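Local structure of sugar-phosphate aldolase (Thermotoga maritima, 1PVT) at residues Tyr15-Lys20 against Ala122-His127. The protein belongs to the class II aldolase and adducin family, as a sugar-phosphate aldolase with an AraD-like alpha/beta fold. Sequence-based numbering, arbitrary orientation.
Sequences YWLAIK and AIVHTH
L17, on the last turn of helix 2-19, reaches across to V124 and T126 of strand 122-126, and this one leucine carries the helix side of the contact. Its CB points at the strand, but L17 CB still stands 5.5 Å from T126 OG1. One atom further out, L17 CG comes to 4.4 Å from T126 OG1, a loose van der Waals approach. Of the two branches, L17 CD1 continues along the threonine side, 4.5 Å from T126 CG2, while L17 CD2 turns to the valine and sits 4.2 Å from V124 CG1. The valine meets it with the methyl that lies anti to its backbone N (chi1 174°); the two side chains run in opposite directions and pass alongside each other rather than interlocking. This leucine-valine touch is light and apolar, and with the CA atoms of L17 and T126 8.3 Å apart, neighbouring groups supply much of the burial: Y207 packs on L17, A206 on V124.

The polar atom here is T126 OG1, buried at the side of the leucine. It donates a hydrogen bond to the carbonyl O of L22, a bond that ties the strand to the loop after the helix. S23, in the same loop, shares a backbone hydrogen bond with L17. On the strand, V124 and T126 point to the helix, whereas H125 between them points away and gives NE2 to the carbonyl O of H194. The arrangement is that of an alpha/beta fold, with the end of helix 2-19 laid, beside helix 203-224, over a central strand of the mixed sheet.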
loop_
_atom_site.group_PDB
_atom_site.type_symbol
_atom_site.label_atom_id
_atom_site.label_comp_id
_atom_site.label_asym_id
_atom_site.label_seq_id
_atom_site.Cartn_x
_atom_site.Cartn_y
_atom_site.Cartn_z
ATOM N N TYR A 15 11.139 8.042 -1.834
ATOM C CA TYR A 15 12.378 8.508 -1.229
ATOM C C TYR A 15 12.358 8.363 0.276
ATOM O O TYR A 15 13.221 7.712 0.856
ATOM C CB TYR A 15 12.626 9.969 -1.553
ATOM C CG TYR A 15 13.847 10.495 -0.855
ATOM C CD1 TYR A 15 15.115 10.087 -1.248
ATOM C CD2 TYR A 15 13.734 11.352 0.243
ATOM C CE1 TYR A 15 16.248 10.510 -0.571
ATOM C CE2 TYR A 15 14.860 11.783 0.935
ATOM C CZ TYR A 15 16.123 11.354 0.523
ATOM O OH TYR A 15 17.262 11.743 1.208
ATOM N N TRP A 16 11.377 8.980 0.917
ATOM C CA TRP A 16 11.292 8.903 2.359
ATOM C C TRP A 16 11.218 7.488 2.882
ATOM O O TRP A 16 11.735 7.173 3.951
ATOM C CB TRP A 16 10.111 9.724 2.835
ATOM C CG TRP A 16 10.506 11.139 2.848
ATOM C CD1 TRP A 16 10.298 12.072 1.870
ATOM C CD2 TRP A 16 11.358 11.750 3.816
ATOM N NE1 TRP A 16 10.983 13.229 2.165
ATOM C CE2 TRP A 16 11.644 13.058 3.356
ATOM C CE3 TRP A 16 11.916 11.313 5.033
ATOM C CZ2 TRP A 16 12.466 13.936 4.068
ATOM C CZ3 TRP A 16 12.730 12.181 5.739
ATOM C CH2 TRP A 16 12.998 13.483 5.254
ATOM N N LEU A 17 10.574 6.636 2.106
ATOM C CA LEU A 17 10.422 5.226 2.433
ATOM C C LEU A 17 11.817 4.569 2.518
ATOM O O LEU A 17 12.121 3.833 3.466
ATOM C CB LEU A 17 9.587 4.565 1.324
ATOM C CG LEU A 17 8.329 3.738 1.591
ATOM C CD1 LEU A 17 7.674 4.154 2.875
ATOM C CD2 LEU A 17 7.367 3.924 0.427
ATOM N N ALA A 18 12.656 4.853 1.519
ATOM C CA ALA A 18 14.006 4.301 1.443
ATOM C C ALA A 18 14.954 4.904 2.470
ATOM O O ALA A 18 15.671 4.190 3.162
ATOM C CB ALA A 18 14.567 4.505 0.042
ATOM N N ILE A 19 14.946 6.224 2.571
ATOM C CA ILE A 19 15.826 6.919 3.499
ATOM C C ILE A 19 15.553 6.559 4.947
ATOM O O ILE A 19 16.472 6.534 5.745
ATOM C CB ILE A 19 15.702 8.447 3.351
ATOM C CG1 ILE A 19 16.991 9.116 3.790
ATOM C CG2 ILE A 19 14.558 8.971 4.201
ATOM C CD1 ILE A 19 18.101 8.990 2.799
ATOM N N LYS A 20 14.301 6.292 5.298
ATOM C CA LYS A 20 14.002 5.950 6.678
ATOM C C LYS A 20 14.007 4.452 6.871
ATOM O O LYS A 20 13.616 3.946 7.919
ATOM C CB LYS A 20 12.675 6.562 7.108
ATOM C CG LYS A 20 12.747 8.068 7.094
ATOM C CD LYS A 20 11.510 8.723 7.660
ATOM C CE LYS A 20 11.373 8.456 9.140
ATOM N NZ LYS A 20 10.180 9.132 9.716
ATOM N N ALA A 122 -5.110 6.337 -2.561
ATOM C CA ALA A 122 -3.732 5.822 -2.492
ATOM C C ALA A 122 -3.444 4.604 -1.601
ATOM O O ALA A 122 -4.009 4.460 -0.520
ATOM C CB ALA A 122 -2.794 6.959 -2.101
ATOM N N ILE A 123 -2.538 3.744 -2.071
ATOM C CA ILE A 123 -2.116 2.534 -1.344
ATOM C C ILE A 123 -0.585 2.347 -1.286
ATOM O O ILE A 123 0.094 2.270 -2.318
ATOM C CB ILE A 123 -2.671 1.256 -1.978
ATOM C CG1 ILE A 123 -4.192 1.281 -1.964
ATOM C CG2 ILE A 123 -2.157 0.043 -1.203
ATOM C CD1 ILE A 123 -4.797 0.085 -2.636
ATOM N N VAL A 124 -0.053 2.248 -0.072
ATOM C CA VAL A 124 1.378 2.073 0.118
ATOM C C VAL A 124 1.592 0.765 0.850
ATOM O O VAL A 124 1.044 0.576 1.933
ATOM C CB VAL A 124 1.982 3.218 0.988
ATOM C CG1 VAL A 124 3.424 2.928 1.294
ATOM C CG2 VAL A 124 1.885 4.543 0.280
ATOM N N HIS A 125 2.370 -0.137 0.257
ATOM C CA HIS A 125 2.682 -1.422 0.886
ATOM C C HIS A 125 4.199 -1.553 1.100
ATOM O O HIS A 125 4.982 -1.487 0.142
ATOM C CB HIS A 125 2.198 -2.594 0.029
ATOM C CG HIS A 125 2.708 -3.924 0.494
ATOM N ND1 HIS A 125 3.516 -4.726 -0.285
ATOM C CD2 HIS A 125 2.563 -4.572 1.674
ATOM C CE1 HIS A 125 3.847 -5.809 0.397
ATOM N NE2 HIS A 125 3.282 -5.740 1.589
ATOM N N THR A 126 4.610 -1.747 2.352
ATOM C CA THR A 126 6.028 -1.860 2.660
ATOM C C THR A 126 6.239 -2.777 3.866
ATOM O O THR A 126 5.273 -3.238 4.470
ATOM C CB THR A 126 6.624 -0.446 2.912
ATOM O OG1 THR A 126 8.052 -0.494 2.807
ATOM C CG2 THR A 126 6.214 0.077 4.278
ATOM N N HIS A 127 7.499 -3.049 4.202
ATOM C CA HIS A 127 7.834 -3.933 5.321
ATOM C C HIS A 127 8.612 -3.234 6.420
ATOM O O HIS A 127 9.828 -3.367 6.517
ATOM C CB HIS A 127 8.658 -5.122 4.823
ATOM C CG HIS A 127 7.996 -5.879 3.722
ATOM N ND1 HIS A 127 8.194 -5.576 2.393
ATOM C CD2 HIS A 127 7.061 -6.858 3.752
ATOM C CE1 HIS A 127 7.402 -6.333 1.651
ATOM N NE2 HIS A 127 6.703 -7.118 2.451
#